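Local atomic coordinates of DNA polymerase III, beta subunit (Thermotoga maritima, PDB entry 1VPK), a protein that probably tethers DNA polymerases and other proteins to DNA as a ring-shaped head-to-tail homodimer, the beta sliding clamp, and so confers processivity. Residues Val141-Leu146 and Asn215-Thr220; Pro223-Arg228 and Leu236-Val241. All blocks are in the same frame, centred on the assembly; numbering follows the deposited sequence.

Contact 1 (Val141-Leu146 and Asn215-Thr220); sequences VDTSLL and NVLDNT
Leu-217, on the last turn of helix 207-218, spreads its two methyls over the start of helix 143-153, and no hydrogen bond crosses between the segments. With CG anti to the carbonyl carbon (chi1 -60°), the side chain reaches helix 143-153 and its two methyls take different partners. CD1 lies 3.9 Å from CG of Leu-146, the two leucine side chains crossing at about a right angle, while CD2 reaches CG2 of Thr-143 at 3.9 Å. An alanine here would remove both methyls and would probably open a gap between the helices, costing Leu-146 and Thr-143 their contact with this side chain. Asn-219, in the loop that follows, folds back: its ND2 gives a nearly straight bond (173°) to O of Asn-215, 2.7 Å away, in the plane of that carbonyl. Thr-220 turns its methyl inward, CG2 standing 3.6 Å from CG2 of Thr-143. Both threonines thus meet through carbon, and their hydroxyls are taken up by the backbone of Glu-222, OG1 of Thr-143 bonding to its O and OG1 of Thr-220 to its N. On the other segment, Asp-142 is the N-cap of helix 143-153, its OD1 accepting from N of Leu-145 at 3.0 Å. The arrangement is that of the beta sliding clamp, in which paired helices of a domain pack side by side on the inner surface of the ring.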
loop_
_atom_site.group_PDB
_atom_site.type_symbol
_atom_site.label_atom_id
_atom_site.label_comp_id
_atom_site.label_asym_id
_atom_site.label_seq_id
_atom_site.Cartn_x
_atom_site.Cartn_y
_atom_site.Cartn_z
ATOM N N VAL A 141 -20.687 28.041 1.540
ATOM C CA VAL A 141 -20.965 26.911 0.641
ATOM C C VAL A 141 -21.205 25.607 1.406
ATOM O O VAL A 141 -20.641 25.381 2.483
ATOM C CB VAL A 141 -19.860 26.776 -0.491
ATOM C CG1 VAL A 141 -18.534 26.625 0.075
ATOM C CG2 VAL A 141 -20.186 25.626 -1.467
ATOM N N ASP A 142 -22.080 24.769 0.852
ATOM C CA ASP A 142 -22.365 23.441 1.411
ATOM C C ASP A 142 -21.012 22.675 1.482
ATOM O O ASP A 142 -20.229 22.664 0.558
ATOM C CB ASP A 142 -23.482 22.758 0.567
ATOM C CG ASP A 142 -23.763 21.303 0.975
ATOM O OD1 ASP A 142 -22.847 20.448 0.845
ATOM O OD2 ASP A 142 -24.915 21.016 1.410
ATOM N N THR A 143 -20.714 22.120 2.651
ATOM C CA THR A 143 -19.437 21.505 2.915
ATOM C C THR A 143 -19.157 20.344 1.972
ATOM O O THR A 143 -18.097 20.294 1.362
ATOM C CB THR A 143 -19.423 21.032 4.365
ATOM O OG1 THR A 143 -19.838 22.128 5.189
ATOM C CG2 THR A 143 -18.079 20.598 4.778
ATOM N N SER A 144 -20.134 19.445 1.848
ATOM C CA SER A 144 -20.059 18.260 0.989
ATOM C C SER A 144 -19.895 18.637 -0.490
ATOM O O SER A 144 -19.160 17.994 -1.217
ATOM C CB SER A 144 -21.341 17.423 1.134
ATOM O OG SER A 144 -21.766 17.371 2.498
ATOM N N LEU A 145 -20.600 19.670 -0.930
ATOM C CA LEU A 145 -20.469 20.142 -2.307
ATOM C C LEU A 145 -19.061 20.619 -2.612
ATOM O O LEU A 145 -18.478 20.293 -3.634
ATOM C CB LEU A 145 -21.422 21.312 -2.536
ATOM C CG LEU A 145 -21.567 21.795 -3.981
ATOM C CD1 LEU A 145 -22.183 20.684 -4.808
ATOM C CD2 LEU A 145 -22.478 23.006 -4.014
ATOM N N LEU A 146 -18.523 21.449 -1.736
ATOM C CA LEU A 146 -17.177 21.975 -1.957
ATOM C C LEU A 146 -16.130 20.855 -1.901
ATOM O O LEU A 146 -15.218 20.839 -2.696
ATOM C CB LEU A 146 -16.855 23.062 -0.956
ATOM C CG LEU A 146 -15.483 23.728 -1.145
ATOM C CD1 LEU A 146 -15.379 24.426 -2.487
ATOM C CD2 LEU A 146 -15.223 24.700 0.027
ATOM N N ASN A 215 -8.510 18.619 3.842
ATOM C CA ASN A 215 -8.380 18.021 5.170
ATOM C C ASN A 215 -9.461 18.566 6.106
ATOM O O ASN A 215 -10.105 17.830 6.869
ATOM C CB ASN A 215 -6.986 18.349 5.723
ATOM C CG ASN A 215 -6.694 17.643 6.998
ATOM O OD1 ASN A 215 -6.878 16.433 7.103
ATOM N ND2 ASN A 215 -6.207 18.384 7.981
ATOM N N VAL A 216 -9.649 19.875 6.036
ATOM C CA VAL A 216 -10.690 20.557 6.814
ATOM C C VAL A 216 -12.103 19.991 6.488
ATOM O O VAL A 216 -12.851 19.530 7.390
ATOM C CB VAL A 216 -10.646 22.097 6.555
ATOM C CG1 VAL A 216 -11.855 22.784 7.149
ATOM C CG2 VAL A 216 -9.424 22.668 7.185
ATOM N N LEU A 217 -12.394 19.949 5.204
ATOM C CA LEU A 217 -13.703 19.505 4.700
ATOM C C LEU A 217 -13.966 18.046 5.034
ATOM O O LEU A 217 -15.096 17.680 5.390
ATOM C CB LEU A 217 -13.794 19.731 3.195
ATOM C CG LEU A 217 -13.653 21.162 2.692
ATOM C CD1 LEU A 217 -13.558 21.210 1.191
ATOM C CD2 LEU A 217 -14.789 22.073 3.174
ATOM N N ASP A 218 -12.937 17.203 4.909
ATOM C CA ASP A 218 -13.073 15.794 5.238
ATOM C C ASP A 218 -13.236 15.591 6.722
ATOM O O ASP A 218 -13.688 14.527 7.106
ATOM C CB ASP A 218 -11.908 14.929 4.699
ATOM C CG ASP A 218 -11.856 14.879 3.135
ATOM O OD1 ASP A 218 -12.901 15.091 2.457
ATOM O OD2 ASP A 218 -10.750 14.633 2.581
ATOM N N ASN A 219 -12.932 16.593 7.553
ATOM C CA ASN A 219 -13.018 16.437 9.002
ATOM C C ASN A 219 -13.942 17.383 9.726
ATOM O O ASN A 219 -13.846 17.534 10.930
ATOM C CB ASN A 219 -11.607 16.508 9.618
ATOM C CG ASN A 219 -10.784 15.344 9.242
ATOM O OD1 ASN A 219 -10.873 14.308 9.850
ATOM N ND2 ASN A 219 -10.016 15.483 8.213
ATOM N N THR A 220 -14.859 18.014 9.019
ATOM C CA THR A 220 -15.923 18.754 9.691
ATOM C C THR A 220 -17.288 18.070 9.475
ATOM O O THR A 220 -17.577 17.526 8.414
ATOM C CB THR A 220 -15.963 20.262 9.298
ATOM O OG1 THR A 220 -17.019 20.912 10.018
ATOM C CG2 THR A 220 -16.219 20.447 7.863
#

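Contact 2 (Pro223-Arg228 and Leu236-Val241); sequences PTITVR and LSTNDV
Thr-226 and Ser-237 form an antiparallel hydrogen-bonded pair, N of Thr-226 giving to O of Ser-237 at 3.0 Å and N of Ser-237 to O of Thr-226 at 2.9 Å, both nearly straight and in the carbonyl planes. The neighbouring pair, Val-227 with Leu-236, is non-hydrogen-bonded, and CA of Leu-236 adds a CA-H...O contact to O of Thr-226. On the face carrying Val-227 and Leu-236, one methyl does most of the touching: CD1 of Leu-236 sits 3.7 Å from CG2 of Val-227 and 3.8 Å from CD1 of Ile-225. The isoleucine gets there because its CG1 lies between the backbone N and the carbonyl carbon (chi1 59°), while its other branch, CG2, meets CG2 of Thr-238 at 3.8 Å. Ile-225 also packs against Thr-143 and Leu-146, which places this end of the face beneath helix 143-153. On the other face Thr-226 and Ser-237 stand side by side, CB of Thr-226 4.4 Å from CB of Ser-237, and OG of Ser-237 bonds to Glu-242 on the next strand. Where the strand ends, OG1 of Thr-238 accepts two weak bonds, from N of Asp-240 at 3.4 Å and from N of Val-241 at 3.3 Å, spanning the turn into strand 241-246. The chemistry is therefore divided: backbone bonds fix the register of the hairpin, branched aliphatic groups pack together on the buried face, where Ile-225 meets helix 143-153, and small hydroxyl side chains occupy the other, which is only partly buried.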
loop_
_atom_site.group_PDB
_atom_site.type_symbol
_atom_site.label_atom_id
_atom_site.label_comp_id
_atom_site.label_asym_id
_atom_site.label_seq_id
_atom_site.Cartn_x
_atom_site.Cartn_y
_atom_site.Cartn_z
ATOM N N PRO A 223 -22.660 21.563 8.242
ATOM C CA PRO A 223 -23.367 21.535 6.928
ATOM C C PRO A 223 -22.845 22.506 5.860
ATOM O O PRO A 223 -22.863 22.202 4.663
ATOM C CB PRO A 223 -24.824 21.882 7.305
ATOM C CG PRO A 223 -24.927 21.575 8.715
ATOM C CD PRO A 223 -23.597 21.915 9.321
ATOM N N THR A 224 -22.408 23.675 6.295
ATOM C CA THR A 224 -21.817 24.655 5.396
ATOM C C THR A 224 -20.554 25.242 5.993
ATOM O O THR A 224 -20.330 25.142 7.190
ATOM C CB THR A 224 -22.765 25.815 5.152
ATOM O OG1 THR A 224 -23.055 26.450 6.397
ATOM C CG2 THR A 224 -24.039 25.341 4.568
ATOM N N ILE A 225 -19.726 25.838 5.147
ATOM C CA ILE A 225 -18.497 26.528 5.583
ATOM C C ILE A 225 -18.441 27.932 4.949
ATOM O O ILE A 225 -19.089 28.191 3.925
ATOM C CB ILE A 225 -17.209 25.777 5.193
ATOM C CG1 ILE A 225 -17.085 25.587 3.683
ATOM C CG2 ILE A 225 -17.111 24.446 5.910
ATOM C CD1 ILE A 225 -16.400 26.758 2.988
ATOM N N THR A 226 -17.660 28.825 5.556
ATOM C CA THR A 226 -17.529 30.199 5.065
ATOM C C THR A 226 -16.168 30.453 4.447
ATOM O O THR A 226 -15.153 30.047 4.989
ATOM C CB THR A 226 -17.708 31.224 6.211
ATOM O OG1 THR A 226 -18.989 31.033 6.812
ATOM C CG2 THR A 226 -17.610 32.641 5.675
ATOM N N VAL A 227 -16.171 31.184 3.328
ATOM C CA VAL A 227 -14.950 31.563 2.611
ATOM C C VAL A 227 -14.929 33.064 2.512
ATOM O O VAL A 227 -15.928 33.642 2.158
ATOM C CB VAL A 227 -14.955 31.008 1.192
ATOM C CG1 VAL A 227 -13.755 31.534 0.380
ATOM C CG2 VAL A 227 -15.001 29.441 1.242
ATOM N N ARG A 228 -13.806 33.680 2.810
ATOM C CA ARG A 228 -13.624 35.137 2.657
ATOM C C ARG A 228 -12.294 35.446 1.986
ATOM O O ARG A 228 -11.243 34.870 2.342
ATOM C CB ARG A 228 -13.675 35.865 4.001
ATOM C CG ARG A 228 -13.751 37.416 3.870
ATOM C CD ARG A 228 -14.039 38.089 5.231
ATOM N NE ARG A 228 -13.022 37.744 6.222
ATOM C CZ ARG A 228 -13.130 36.787 7.151
ATOM N NH1 ARG A 228 -14.218 36.020 7.242
ATOM N NH2 ARG A 228 -12.109 36.557 7.983
ATOM N N LEU A 236 -10.929 30.198 5.238
ATOM C CA LEU A 236 -11.938 29.174 5.192
ATOM C C LEU A 236 -12.233 28.820 6.650
ATOM O O LEU A 236 -11.342 28.343 7.368
ATOM C CB LEU A 236 -11.393 27.960 4.461
ATOM C CG LEU A 236 -12.385 26.891 4.027
ATOM C CD1 LEU A 236 -12.594 26.991 2.512
ATOM C CD2 LEU A 236 -11.866 25.527 4.365
ATOM N N SER A 237 -13.462 29.075 7.081
ATOM C CA SER A 237 -13.841 29.009 8.494
ATOM C C SER A 237 -14.980 28.017 8.703
ATOM O O SER A 237 -15.965 28.003 7.926
ATOM C CB SER A 237 -14.377 30.381 8.951
ATOM O OG SER A 237 -13.354 31.361 8.934
ATOM N N THR A 238 -14.851 27.221 9.761
ATOM C CA THR A 238 -15.967 26.514 10.366
ATOM C C THR A 238 -16.208 27.155 11.747
ATOM O O THR A 238 -15.602 28.169 12.089
ATOM C CB THR A 238 -15.689 25.000 10.522
ATOM O OG1 THR A 238 -14.731 24.776 11.569
ATOM C CG2 THR A 238 -15.151 24.407 9.216
ATOM N N ASN A 239 -17.144 26.576 12.496
ATOM C CA ASN A 239 -17.453 26.921 13.880
ATOM C C ASN A 239 -16.193 27.100 14.754
ATOM O O ASN A 239 -16.034 28.132 15.419
ATOM C CB ASN A 239 -18.290 25.743 14.426
ATOM C CG ASN A 239 -19.013 26.051 15.695
ATOM O OD1 ASN A 239 -19.678 27.090 15.821
ATOM N ND2 ASN A 239 -18.957 25.106 16.641
ATOM N N ASP A 240 -15.289 26.118 14.670
ATOM C CA ASP A 240 -14.191 25.896 15.636
ATOM C C ASP A 240 -12.794 26.066 15.028
ATOM O O ASP A 240 -11.810 26.025 15.766
ATOM C CB ASP A 240 -14.211 24.436 16.100
ATOM C CG ASP A 240 -15.265 24.121 17.067
ATOM O OD1 ASP A 240 -15.918 25.032 17.632
ATOM O OD2 ASP A 240 -15.453 22.899 17.267
ATOM N N VAL A 241 -12.718 26.213 13.704
ATOM C CA VAL A 241 -11.476 26.148 12.948
ATOM C C VAL A 241 -11.375 27.294 11.952
ATOM O O VAL A 241 -12.198 27.434 11.040
ATOM C CB VAL A 241 -11.277 24.759 12.234
ATOM C CG1 VAL A 241 -9.866 24.649 11.630
ATOM C CG2 VAL A 241 -11.451 23.640 13.220
#

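In the fold
After the N-terminal domain, the chain runs along strand 137-142 into helix 143-153, then through four more strands to helix 207-218, where contact 1 closes a long loop by bringing the two helices together. Contact 2 opens only afterwards and closes the short hairpin of strands 224-229 and 233-237, so the two are in series, neither nested nor crossed. Their centres lie 9 Å apart, and they touch: strand 224-229 pairs with strand 137-142, with O of Val-141 2.9 Å from N of Ile-225, a probable hydrogen bond. Helix pair and sheet are thereby joined within the central domain, and through strand 241-246, paired with strand 63-68, the same sheet runs on into the N-terminal domain.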